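Local coordinates for ABC transporter, periplasmic substrate-binding protein (PDB 1TWY), which probably captures phosphate in the periplasm and delivers it to an ABC-type importer of the inner membrane, at residues F102-P114 with V194-I206. Residues are numbered along the deposited sequence; the frame is centred on the assembly and turned at random.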
loop_
_atom_site.group_PDB
_atom_site.type_symbol
_atom_site.label_atom_id
_atom_site.label_comp_id
_atom_site.label_asym_id
_atom_site.label_seq_id
_atom_site.Cartn_x
_atom_site.Cartn_y
_atom_site.Cartn_z
ATOM N N PHE A 102 -0.993 -7.429 4.975
ATOM C CA PHE A 102 -0.510 -7.022 3.664
ATOM C C PHE A 102 -1.634 -6.337 2.967
ATOM O O PHE A 102 -2.791 -6.545 3.227
ATOM C CB PHE A 102 -0.012 -8.186 2.850
ATOM C CG PHE A 102 1.325 -8.728 3.333
ATOM C CD1 PHE A 102 2.491 -8.030 3.087
ATOM C CD2 PHE A 102 1.412 -9.938 3.971
ATOM C CE1 PHE A 102 3.712 -8.502 3.517
ATOM C CE2 PHE A 102 2.634 -10.402 4.419
ATOM C CZ PHE A 102 3.773 -9.669 4.176
ATOM N N ASP A 103 -1.275 -5.399 2.089
ATOM C CA ASP A 103 -2.297 -4.697 1.315
ATOM C C ASP A 103 -1.903 -4.812 -0.141
ATOM O O ASP A 103 -0.766 -4.709 -0.483
ATOM C CB ASP A 103 -2.353 -3.242 1.798
ATOM C CG ASP A 103 -3.252 -2.366 1.005
ATOM O OD1 ASP A 103 -4.408 -2.763 0.704
ATOM O OD2 ASP A 103 -2.789 -1.275 0.572
ATOM N N GLY A 104 -2.771 -5.209 -1.009
ATOM C CA GLY A 104 -2.343 -5.537 -2.360
ATOM C C GLY A 104 -2.831 -4.454 -3.367
ATOM O O GLY A 104 -3.725 -3.635 -3.039
ATOM N N LEU A 105 -2.149 -4.382 -4.501
ATOM C CA LEU A 105 -2.510 -3.540 -5.606
ATOM C C LEU A 105 -2.844 -4.408 -6.789
ATOM O O LEU A 105 -2.149 -5.400 -7.023
ATOM C CB LEU A 105 -1.328 -2.620 -5.988
ATOM C CG LEU A 105 -0.851 -1.564 -4.988
ATOM C CD1 LEU A 105 0.291 -0.769 -5.609
ATOM C CD2 LEU A 105 -1.887 -0.573 -4.687
ATOM N N ALA A 106 -3.831 -3.995 -7.573
ATOM C CA ALA A 106 -4.182 -4.631 -8.847
ATOM C C ALA A 106 -3.898 -3.733 -9.992
ATOM O O ALA A 106 -4.051 -2.536 -9.895
ATOM C CB ALA A 106 -5.749 -4.934 -8.890
ATOM N N ILE A 107 -3.429 -4.318 -11.049
ATOM C CA ILE A 107 -3.335 -3.585 -12.325
ATOM C C ILE A 107 -4.586 -3.835 -13.125
ATOM O O ILE A 107 -5.016 -4.974 -13.333
ATOM C CB ILE A 107 -2.112 -4.132 -13.107
ATOM C CG1 ILE A 107 -0.856 -4.122 -12.203
ATOM C CG2 ILE A 107 -1.937 -3.374 -14.373
ATOM C CD1 ILE A 107 -0.573 -2.708 -11.757
ATOM N N VAL A 108 -5.183 -2.761 -13.615
ATOM C CA VAL A 108 -6.457 -2.834 -14.228
ATOM C C VAL A 108 -6.425 -2.307 -15.654
ATOM O O VAL A 108 -5.771 -1.296 -15.899
ATOM C CB VAL A 108 -7.541 -2.193 -13.381
ATOM C CG1 VAL A 108 -7.733 -3.025 -12.089
ATOM C CG2 VAL A 108 -7.293 -0.778 -13.027
ATOM N N VAL A 109 -7.113 -2.990 -16.563
ATOM C CA VAL A 109 -7.314 -2.560 -17.920
ATOM C C VAL A 109 -8.777 -2.581 -18.306
ATOM O O VAL A 109 -9.601 -3.153 -17.561
ATOM C CB VAL A 109 -6.520 -3.467 -18.930
ATOM C CG1 VAL A 109 -4.990 -3.365 -18.576
ATOM C CG2 VAL A 109 -6.934 -4.963 -18.927
ATOM N N ASN A 110 -9.078 -2.011 -19.443
ATOM C CA ASN A 110 -10.482 -1.997 -19.936
ATOM C C ASN A 110 -10.871 -3.435 -20.325
ATOM O O ASN A 110 -10.049 -4.251 -20.806
ATOM C CB ASN A 110 -10.569 -1.110 -21.167
ATOM C CG ASN A 110 -11.972 -0.948 -21.645
ATOM O OD1 ASN A 110 -12.484 -1.818 -22.402
ATOM N ND2 ASN A 110 -12.592 0.160 -21.304
ATOM N N GLN A 111 -12.136 -3.803 -19.981
ATOM C CA GLN A 111 -12.639 -5.132 -20.330
ATOM C C GLN A 111 -12.318 -5.623 -21.768
ATOM O O GLN A 111 -12.186 -6.817 -21.932
ATOM C CB GLN A 111 -14.146 -5.215 -20.199
ATOM C CG GLN A 111 -14.689 -6.626 -20.064
ATOM C CD GLN A 111 -14.010 -7.436 -18.920
ATOM O OE1 GLN A 111 -14.153 -7.104 -17.765
ATOM N NE2 GLN A 111 -13.279 -8.461 -19.294
ATOM N N ALA A 112 -12.287 -4.727 -22.721
ATOM C CA ALA A 112 -12.027 -5.057 -24.097
ATOM C C ALA A 112 -10.582 -5.412 -24.364
ATOM O O ALA A 112 -10.253 -6.074 -25.365
ATOM C CB ALA A 112 -12.484 -3.983 -24.987
ATOM N N ASN A 113 -9.692 -4.961 -23.509
ATOM C CA ASN A 113 -8.267 -5.221 -23.748
ATOM C C ASN A 113 -7.921 -6.715 -23.652
ATOM O O ASN A 113 -8.146 -7.377 -22.681
ATOM C CB ASN A 113 -7.494 -4.357 -22.796
ATOM C CG ASN A 113 -6.021 -4.309 -23.074
ATOM O OD1 ASN A 113 -5.434 -5.275 -23.612
ATOM N ND2 ASN A 113 -5.381 -3.225 -22.575
ATOM N N PRO A 114 -7.360 -7.324 -24.730
ATOM C CA PRO A 114 -7.021 -8.750 -24.659
ATOM C C PRO A 114 -5.912 -9.171 -23.733
ATOM O O PRO A 114 -5.790 -10.371 -23.447
ATOM C CB PRO A 114 -6.649 -9.101 -26.134
ATOM C CG PRO A 114 -6.293 -7.813 -26.765
ATOM C CD PRO A 114 -7.169 -6.759 -26.071
ATOM N N VAL A 194 -10.706 3.893 -16.534
ATOM C CA VAL A 194 -10.349 2.666 -17.212
ATOM C C VAL A 194 -11.550 2.098 -17.957
ATOM O O VAL A 194 -11.478 1.615 -19.054
ATOM C CB VAL A 194 -9.594 1.679 -16.297
ATOM C CG1 VAL A 194 -9.390 0.332 -16.895
ATOM C CG2 VAL A 194 -8.257 2.210 -15.903
ATOM N N ASN A 195 -12.710 2.006 -17.247
ATOM C CA ASN A 195 -13.971 1.501 -17.803
ATOM C C ASN A 195 -14.454 2.143 -19.074
ATOM O O ASN A 195 -15.006 1.551 -19.920
ATOM C CB ASN A 195 -15.060 1.587 -16.707
ATOM C CG ASN A 195 -16.391 1.216 -17.236
ATOM O OD1 ASN A 195 -17.086 2.042 -17.732
ATOM N ND2 ASN A 195 -16.753 -0.067 -17.144
ATOM N N HIS A 196 -14.077 3.388 -19.228
ATOM C CA HIS A 196 -14.499 4.210 -20.364
ATOM C C HIS A 196 -13.459 4.452 -21.455
ATOM O O HIS A 196 -13.799 5.102 -22.444
ATOM C CB HIS A 196 -14.996 5.547 -19.861
ATOM C CG HIS A 196 -16.382 5.530 -19.375
ATOM N ND1 HIS A 196 -16.798 6.301 -18.335
ATOM C CD2 HIS A 196 -17.478 4.858 -19.790
ATOM C CE1 HIS A 196 -18.092 6.122 -18.132
ATOM N NE2 HIS A 196 -18.531 5.282 -19.013
ATOM N N ASN A 197 -12.269 3.860 -21.286
ATOM C CA ASN A 197 -11.171 4.046 -22.235
ATOM C C ASN A 197 -10.469 2.773 -22.477
ATOM O O ASN A 197 -9.649 2.340 -21.684
ATOM C CB ASN A 197 -10.248 5.204 -21.757
ATOM C CG ASN A 197 -10.936 6.482 -21.639
ATOM O OD1 ASN A 197 -11.065 7.189 -22.670
ATOM N ND2 ASN A 197 -11.426 6.823 -20.427
ATOM N N THR A 198 -10.719 2.173 -23.631
ATOM C CA THR A 198 -10.091 0.926 -24.095
ATOM C C THR A 198 -8.543 0.930 -24.000
ATOM O O THR A 198 -7.939 -0.084 -23.783
ATOM C CB THR A 198 -10.480 0.582 -25.546
ATOM O OG1 THR A 198 -10.265 1.663 -26.409
ATOM C CG2 THR A 198 -11.998 0.319 -25.671
ATOM N N GLN A 199 -7.958 2.140 -24.148
ATOM C CA GLN A 199 -6.508 2.310 -24.161
ATOM C C GLN A 199 -5.854 2.383 -22.790
ATOM O O GLN A 199 -4.652 2.380 -22.722
ATOM C CB GLN A 199 -6.128 3.579 -24.922
ATOM C CG GLN A 199 -6.479 4.977 -24.307
ATOM C CD GLN A 199 -7.813 5.584 -24.696
ATOM O OE1 GLN A 199 -8.749 4.834 -24.895
ATOM N NE2 GLN A 199 -7.918 6.914 -24.801
ATOM N N ALA A 200 -6.629 2.517 -21.693
ATOM C CA ALA A 200 -6.028 2.883 -20.445
ATOM C C ALA A 200 -5.557 1.697 -19.599
ATOM O O ALA A 200 -6.032 0.576 -19.683
ATOM C CB ALA A 200 -7.115 3.692 -19.583
ATOM N N VAL A 201 -4.512 1.972 -18.826
ATOM C CA VAL A 201 -4.035 1.112 -17.768
ATOM C C VAL A 201 -3.838 1.889 -16.558
ATOM O O VAL A 201 -3.456 3.102 -16.535
ATOM C CB VAL A 201 -2.685 0.396 -18.088
ATOM C CG1 VAL A 201 -1.588 1.335 -18.470
ATOM C CG2 VAL A 201 -2.277 -0.675 -17.044
ATOM N N GLY A 202 -4.170 1.225 -15.452
ATOM C CA GLY A 202 -3.999 1.863 -14.183
ATOM C C GLY A 202 -3.833 0.845 -13.063
ATOM O O GLY A 202 -3.650 -0.326 -13.309
ATOM N N PHE A 203 -3.793 1.360 -11.843
ATOM C CA PHE A 203 -3.609 0.533 -10.592
ATOM C C PHE A 203 -4.630 1.021 -9.571
ATOM O O PHE A 203 -4.953 2.223 -9.480
ATOM C CB PHE A 203 -2.204 0.534 -10.067
ATOM C CG PHE A 203 -1.641 1.853 -9.771
ATOM C CD1 PHE A 203 -1.010 2.597 -10.760
ATOM C CD2 PHE A 203 -1.804 2.432 -8.523
ATOM C CE1 PHE A 203 -0.559 3.870 -10.536
ATOM C CE2 PHE A 203 -1.336 3.752 -8.308
ATOM C CZ PHE A 203 -0.679 4.437 -9.332
ATOM N N ILE A 204 -5.107 0.110 -8.762
ATOM C CA ILE A 204 -6.079 0.377 -7.682
ATOM C C ILE A 204 -5.789 -0.589 -6.545
ATOM O O ILE A 204 -5.160 -1.639 -6.690
ATOM C CB ILE A 204 -7.511 0.138 -8.118
ATOM C CG1 ILE A 204 -7.804 -1.314 -8.632
ATOM C CG2 ILE A 204 -8.011 1.168 -9.189
ATOM C CD1 ILE A 204 -9.338 -1.449 -9.001
ATOM N N SER A 205 -6.212 -0.211 -5.353
ATOM C CA SER A 205 -6.198 -1.146 -4.229
ATOM C C SER A 205 -6.972 -2.434 -4.586
ATOM O O SER A 205 -8.021 -2.407 -5.217
ATOM C CB SER A 205 -6.897 -0.525 -3.014
ATOM O OG SER A 205 -6.604 0.876 -2.834
ATOM N N ILE A 206 -6.420 -3.602 -4.204
ATOM C CA ILE A 206 -6.957 -4.842 -4.654
ATOM C C ILE A 206 -8.404 -5.062 -4.205
ATOM O O ILE A 206 -9.227 -5.589 -4.974
ATOM C CB ILE A 206 -6.001 -5.995 -4.196
ATOM C CG1 ILE A 206 -6.368 -7.254 -4.908
ATOM C CG2 ILE A 206 -6.051 -6.160 -2.608
ATOM C CD1 ILE A 206 -5.253 -8.234 -4.862
HETATM O O HOH W 1 -7.109 -1.151 -21.460
#
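Strands 96-109 and 200-205 pair antiparallel in the mixed sheet of a periplasmic-binding-protein fold, Ala-106 facing Ile-204 and Val-108 facing Gly-202, with segment axes 154° apart. Both are hydrogen-bonded pairs: Ala-106 N reaches Ile-204 O at 2.8 Å and Val-108 N reaches Gly-202 O at 2.9 Å, each answered by the reverse bond. Just past the strand, Ile-206 N adds a bond to Gly-104 O.

Side chains sort by face. On one, Val-108 CG1 packs 3.8 Å from Ile-204 CD1, the two chains crossing at about a right angle. On the other, Ile-107 lies alongside Val-201, CG2 to CG2 3.8 Å, while its CD1 meets Phe-203 CB; the Phe-203 ring leads away to stack on Phe-159 of helix 154-163.

Past the last hydrogen-bonded pair, Asn-110 takes over. With CG anti to the backbone N (chi1 -175°), its ND2 donates to Val-194 O of helix 187-196 at 2.9 Å, in the carbonyl plane. OD1 accepts from Ala-112 N, an Asx turn. A water accepts from Asn-110 N and Asn-113 ND2 and donates to Thr-198 O and Ala-200 O (2.7 Å).

Two bonds, one at the ND2 and one at the OD1 of its amide, should restrict the rotation of the Asn-110 side chain, and the water supplies four bonds joining the two turns beyond the backbone ladder.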